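PDB 5IX8: putative sugar ABC transport system, substrate-binding protein from Bordetella parapertussis, which probably binds a sugar in the periplasm and delivers it to an ABC transporter for uptake. Local coordinates for residues A[144-149]-A[209-214]; A[150-155]-A[180-185]. All blocks are in the same frame, centred on the assembly; numbering follows the deposited sequence. Where two conformers were deposited one is given.

Both interactions belong to the lobe built on the mixed sheet with strands 142-145, 172-173 and 201-205, and their centres lie about 8 Å apart. Segment 144-149 runs off strand 142-145 and leads directly into 150-155, which enters helix 154-168. Segment 180-185, opening helix 184-197, and segment 209-214, opening helix 209-221, follow in turn, so the residues paired in interaction 2 fall between those paired in interaction 1. The contacts join directly: Met182 CG packs 3.4 Å from Ala149 N, and Met182 also touches Leu211. Together they pack the loops and helix starts beyond the C-terminal strand ends, the side of such a lobe that faces the interdomain cleft in periplasmic binding proteins.

Interaction 1 of 2, residues A[144-149]-A[209-214]; sequences IVVPGA and TFLGIG
Leu211 meets the 144-149 segment with both of its methyl groups, one for each of two partners. CD1 lies 3.7 Å from Gly148 CA and 4.0 Å from Gly148 N, resting on bare backbone, while CD2 faces Val146 CG1 more loosely at 4.3 Å. No hydrogen bond crosses between the segments; the contact is purely apolar and buried. The leucine CG sits beside its backbone N and anti to the carbonyl carbon (chi1 -71°), and a second torsion of 174° extends CD1 from the first turn of helix 209-221 toward Gly148, while CD2 branches off toward Val146. In the alpha/beta fold of periplasmic binding proteins, this is where a helix start packs against the chain leading on from the C-terminal end of a neighbouring parallel strand, here 142-145. At the backbone angles of Gly148 (phi 101°) a side chain would press against the carbonyl O of Pro147, and the absence of one suits this conformation. Farther out, backbone hydrogen bonds join Val146 to Phe205 and Gly148 to Arg179. On the other side, the hydroxyl of Thr209 at the helix start can share its single proton between the backbone carbonyls of Ser231 and Ala232.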
loop_
_atom_site.group_PDB
_atom_site.type_symbol
_atom_site.label_atom_id
_atom_site.label_comp_id
_atom_site.label_asym_id
_atom_site.label_seq_id
_atom_site.Cartn_x
_atom_site.Cartn_y
_atom_site.Cartn_z
ATOM N N ILE A 144 10.534 9.106 -17.078
ATOM C CA ILE A 144 9.155 8.782 -17.444
ATOM C C ILE A 144 8.353 8.560 -16.173
ATOM O O ILE A 144 8.779 7.788 -15.293
ATOM C CB ILE A 144 9.116 7.523 -18.319
ATOM C CG1 ILE A 144 9.623 7.827 -19.733
ATOM C CG2 ILE A 144 7.690 6.931 -18.332
ATOM C CD1 ILE A 144 10.145 6.580 -20.499
ATOM N N VAL A 145 7.171 9.182 -16.092
ATOM C CA VAL A 145 6.273 9.020 -14.951
ATOM C C VAL A 145 5.058 8.208 -15.395
ATOM O O VAL A 145 4.332 8.620 -16.306
ATOM C CB VAL A 145 5.843 10.370 -14.359
ATOM C CG1 VAL A 145 4.818 10.140 -13.233
ATOM C CG2 VAL A 145 7.077 11.183 -13.843
ATOM N N VAL A 146 4.855 7.049 -14.769
ATOM C CA VAL A 146 3.687 6.184 -14.978
ATOM C C VAL A 146 2.998 6.217 -13.620
ATOM O O VAL A 146 3.408 5.474 -12.720
ATOM C CB VAL A 146 4.084 4.755 -15.398
ATOM C CG1 VAL A 146 2.856 3.819 -15.493
ATOM C CG2 VAL A 146 4.800 4.747 -16.733
ATOM N N PRO A 147 2.013 7.097 -13.400
ATOM C CA PRO A 147 1.616 7.465 -12.038
ATOM C C PRO A 147 0.594 6.557 -11.398
ATOM O O PRO A 147 0.326 6.714 -10.200
ATOM C CB PRO A 147 0.981 8.848 -12.232
ATOM C CG PRO A 147 0.358 8.756 -13.572
ATOM C CD PRO A 147 1.449 8.030 -14.390
ATOM N N GLY A 148 -0.003 5.654 -12.149
ATOM C CA GLY A 148 -1.058 4.841 -11.615
ATOM C C GLY A 148 -2.420 5.344 -12.032
ATOM O O GLY A 148 -2.579 6.129 -12.977
ATOM N N ALA A 149 -3.430 4.835 -11.327
ATOM C CA ALA A 149 -4.820 5.123 -11.644
ATOM C C ALA A 149 -5.248 6.439 -11.001
ATOM O O ALA A 149 -4.674 6.883 -9.996
ATOM C CB ALA A 149 -5.710 4.004 -11.141
ATOM N N THR A 209 4.013 -2.332 -7.388
ATOM C CA THR A 209 4.646 -3.547 -7.892
ATOM C C THR A 209 4.353 -3.853 -9.353
ATOM O O THR A 209 5.268 -3.984 -10.166
ATOM C CB THR A 209 4.201 -4.757 -7.057
ATOM O OG1 THR A 209 4.266 -4.457 -5.662
ATOM C CG2 THR A 209 5.080 -5.945 -7.381
ATOM N N PHE A 210 3.081 -4.026 -9.702
ATOM C CA PHE A 210 2.794 -4.528 -11.047
ATOM C C PHE A 210 3.114 -3.505 -12.122
ATOM O O PHE A 210 3.427 -3.895 -13.251
ATOM C CB PHE A 210 1.331 -4.939 -11.187
ATOM C CG PHE A 210 0.969 -6.125 -10.381
ATOM C CD1 PHE A 210 1.954 -6.989 -9.912
ATOM C CD2 PHE A 210 -0.354 -6.396 -10.095
ATOM C CE1 PHE A 210 1.603 -8.120 -9.151
ATOM C CE2 PHE A 210 -0.699 -7.507 -9.333
ATOM C CZ PHE A 210 0.277 -8.372 -8.880
ATOM N N LEU A 211 2.980 -2.206 -11.824
ATOM C CA LEU A 211 3.396 -1.208 -12.812
ATOM C C LEU A 211 4.908 -1.237 -12.980
ATOM O O LEU A 211 5.406 -1.148 -14.101
ATOM C CB LEU A 211 2.898 0.193 -12.431
ATOM C CG LEU A 211 1.393 0.426 -12.574
ATOM C CD1 LEU A 211 1.042 1.811 -12.021
ATOM C CD2 LEU A 211 0.931 0.270 -14.025
ATOM N N GLY A 212 5.653 -1.423 -11.886
ATOM C CA GLY A 212 7.096 -1.591 -12.009
ATOM C C GLY A 212 7.495 -2.820 -12.818
ATOM O O GLY A 212 8.408 -2.753 -13.640
ATOM N N ILE A 213 6.851 -3.970 -12.566
ATOM C CA ILE A 213 7.126 -5.178 -13.358
ATOM C C ILE A 213 6.820 -4.929 -14.829
ATOM O O ILE A 213 7.588 -5.316 -15.718
ATOM C CB ILE A 213 6.308 -6.381 -12.838
ATOM C CG1 ILE A 213 6.592 -6.667 -11.356
ATOM C CG2 ILE A 213 6.549 -7.666 -13.725
ATOM C CD1 ILE A 213 7.945 -7.216 -11.085
ATOM N N GLY A 214 5.673 -4.310 -15.110
ATOM C CA GLY A 214 5.332 -4.046 -16.500
ATOM C C GLY A 214 6.330 -3.102 -17.145
ATOM O O GLY A 214 6.693 -3.269 -18.315
#

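Interaction 2 of 2, residues A[150-155]-A[180-185]. With SO4 (sulfate ion), chain C; EDO (1,2-ethanediol), chain E; EDO (1,2-ethanediol), chain F.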
loop_
_atom_site.group_PDB
_atom_site.type_symbol
_atom_site.label_atom_id
_atom_site.label_comp_id
_atom_site.label_asym_id
_atom_site.label_seq_id
_atom_site.Cartn_x
_atom_site.Cartn_y
_atom_site.Cartn_z
ATOM N N ALA A 150 -6.294 7.050 -11.581
ATOM C CA ALA A 150 -6.979 8.174 -10.955
ATOM C C ALA A 150 -8.038 7.680 -9.961
ATOM O O ALA A 150 -8.415 6.506 -9.952
ATOM C CB ALA A 150 -7.644 9.044 -12.014
ATOM N N GLY A 151 -8.490 8.595 -9.086
ATOM C CA GLY A 151 -9.591 8.295 -8.194
ATOM C C GLY A 151 -9.217 7.518 -6.954
ATOM O O GLY A 151 -10.111 7.081 -6.218
ATOM N N LEU A 152 -7.932 7.334 -6.689
ATOM C CA LEU A 152 -7.506 6.542 -5.546
ATOM C C LEU A 152 -6.810 7.356 -4.473
ATOM O O LEU A 152 -6.553 6.810 -3.383
ATOM C CB LEU A 152 -6.569 5.409 -6.003
ATOM C CG LEU A 152 -7.182 4.468 -7.058
ATOM C CD1 LEU A 152 -6.113 3.386 -7.381
ATOM C CD2 LEU A 152 -8.504 3.872 -6.611
ATOM N N GLU A 153 -6.448 8.614 -4.770
ATOM C CA GLU A 153 -5.760 9.537 -3.853
ATOM C C GLU A 153 -4.291 9.168 -3.653
ATOM O O GLU A 153 -3.404 9.978 -3.945
ATOM C CB GLU A 153 -6.486 9.607 -2.491
ATOM C CG GLU A 153 -6.023 10.734 -1.553
ATOM C CD GLU A 153 -6.501 12.121 -1.986
ATOM O OE1 GLU A 153 -7.212 12.238 -3.006
ATOM O OE2 GLU A 153 -6.164 13.120 -1.295
ATOM N N TRP A 154 -4.011 7.951 -3.164
ATOM C CA TRP A 154 -2.628 7.660 -2.796
ATOM C C TRP A 154 -1.664 7.623 -3.985
ATOM O O TRP A 154 -0.503 7.994 -3.795
ATOM C CB TRP A 154 -2.540 6.360 -1.958
ATOM C CG TRP A 154 -3.165 5.123 -2.561
ATOM C CD1 TRP A 154 -4.473 4.728 -2.455
ATOM C CD2 TRP A 154 -2.513 4.150 -3.385
ATOM N NE1 TRP A 154 -4.678 3.556 -3.165
ATOM C CE2 TRP A 154 -3.496 3.188 -3.757
ATOM C CE3 TRP A 154 -1.216 4.022 -3.885
ATOM C CZ2 TRP A 154 -3.201 2.089 -4.546
ATOM C CZ3 TRP A 154 -0.922 2.926 -4.689
ATOM C CH2 TRP A 154 -1.911 1.977 -5.012
ATOM N N PRO A 155 -2.059 7.227 -5.201
ATOM C CA PRO A 155 -1.097 7.337 -6.313
ATOM C C PRO A 155 -0.741 8.781 -6.581
ATOM O O PRO A 155 0.408 9.090 -6.901
ATOM C CB PRO A 155 -1.847 6.699 -7.511
ATOM C CG PRO A 155 -2.817 5.691 -6.832
ATOM C CD PRO A 155 -3.286 6.542 -5.644
ATOM N N GLY A 180 -5.933 3.712 -16.204
ATOM C CA GLY A 180 -5.771 2.283 -16.034
ATOM C C GLY A 180 -6.128 1.827 -14.637
ATOM O O GLY A 180 -6.754 2.546 -13.858
ATOM N N GLU A 181 -5.728 0.589 -14.328
ATOM C CA GLU A 181 -6.024 -0.029 -13.038
ATOM C C GLU A 181 -4.758 -0.561 -12.378
ATOM O O GLU A 181 -4.841 -1.325 -11.411
ATOM C CB GLU A 181 -7.056 -1.152 -13.161
ATOM C CG GLU A 181 -6.569 -2.266 -14.011
ATOM C CD GLU A 181 -7.570 -3.391 -14.091
ATOM O OE1 GLU A 181 -8.436 -3.474 -13.175
ATOM O OE2 GLU A 181 -7.483 -4.196 -15.052
HETATM N N MSE A 182 -3.601 -0.134 -12.855
HETATM C CA MSE A 182 -2.314 -0.435 -12.233
HETATM C C MSE A 182 -1.961 -1.931 -12.347
HETATM O O MSE A 182 -1.268 -2.506 -11.491
HETATM C CB MSE A 182 -2.284 0.047 -10.778
HETATM C CG MSE A 182 -2.586 1.552 -10.696
HETATM SE SE MSE A 182 -2.208 2.377 -9.018
HETATM C CE MSE A 182 -3.459 1.319 -8.002
ATOM N N SER A 183 -2.407 -2.550 -13.443
ATOM C CA SER A 183 -2.122 -3.952 -13.685
ATOM C C SER A 183 -0.756 -4.135 -14.348
ATOM O O SER A 183 -0.098 -3.174 -14.773
ATOM C CB SER A 183 -3.205 -4.528 -14.586
ATOM O OG SER A 183 -3.114 -3.930 -15.883
ATOM N N LEU A 184 -0.310 -5.394 -14.417
ATOM C CA LEU A 184 0.869 -5.703 -15.221
ATOM C C LEU A 184 0.694 -5.201 -16.639
ATOM O O LEU A 184 1.605 -4.600 -17.224
ATOM C CB LEU A 184 1.108 -7.209 -15.282
ATOM C CG LEU A 184 1.519 -7.867 -13.988
ATOM C CD1 LEU A 184 1.449 -9.349 -14.198
ATOM C CD2 LEU A 184 2.927 -7.422 -13.687
ATOM N N ALA A 185 -0.465 -5.496 -17.228
ATOM C CA ALA A 185 -0.700 -5.116 -18.618
ATOM C C ALA A 185 -0.656 -3.610 -18.784
ATOM O O ALA A 185 -0.138 -3.120 -19.787
ATOM C CB ALA A 185 -2.045 -5.660 -19.102
HETATM S S SO4 C . -6.769 11.406 -7.892
HETATM O O1 SO4 C . -6.643 12.800 -7.505
HETATM O O2 SO4 C . -7.176 10.550 -6.787
HETATM O O3 SO4 C . -5.504 10.895 -8.449
HETATM O O4 SO4 C . -7.760 11.329 -8.971
HETATM C C1 EDO E . -6.903 -4.735 -9.862
HETATM O O1 EDO E . -7.615 -3.644 -10.476
HETATM C C2 EDO E . -5.507 -4.854 -10.469
HETATM O O2 EDO E . -4.723 -3.742 -10.035
HETATM C C1 EDO F . -8.676 4.579 -18.065
HETATM O O1 EDO F . -8.676 4.435 -16.651
HETATM C C2 EDO F . -9.670 5.663 -18.417
HETATM O O2 EDO F . -9.095 6.933 -18.078
HETATM O O HOH W 1 -7.730 5.418 -13.672
#
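The indole of Trp154 receives the selenomethionine Met182 at an oblique angle, while Pro155 CD lies 3.3 Å above one face, offset toward the rim. Met182 CE comes to 3.4 Å from CH2 of the six-membered ring, and SE stands 4.8 Å from that ring's centroid, 43° off the normal, a Met-aromatic contact in oblique geometry. The indole reaches this position with CG between the backbone N and the carbonyl carbon (chi1 54°). The end of Met182, bent at its last torsion (-62°), also meets Leu152 tip to tip, CE lying 3.4 Å from CD1, a tight fit for two methyl groups. Pro155 crosses the same side chain at about a right angle, with its CG 4.0 Å from SE. Tyr57 and Leu211 add further packing around Met182. Beside this apolar cluster, one water accepts from Ala150 N and donates to Gly180 O, each at 3.0 Å, linking the two backbones. A sulfate, probably from the crystallisation liquor, takes hydrogen bonds from Gly151 N at 2.8 Å and from Glu153 N, just before helix 154-168. Arg156 NH1 also holds the sulfate and pairs with Glu153 OE1, so this positive group serves two anionic partners. In the opposing segment, Ser183 OG caps Asp186 N at the start of helix 184-197, and Asp186 OD2 accepts from Glu181 N. Both segments are strand-to-helix connections, one following strand 142-145 and the other strand 172-173, and their meeting through one long apolar side chain is consistent with the neighbouring beta-alpha loops of the second lobe in periplasmic binding proteins.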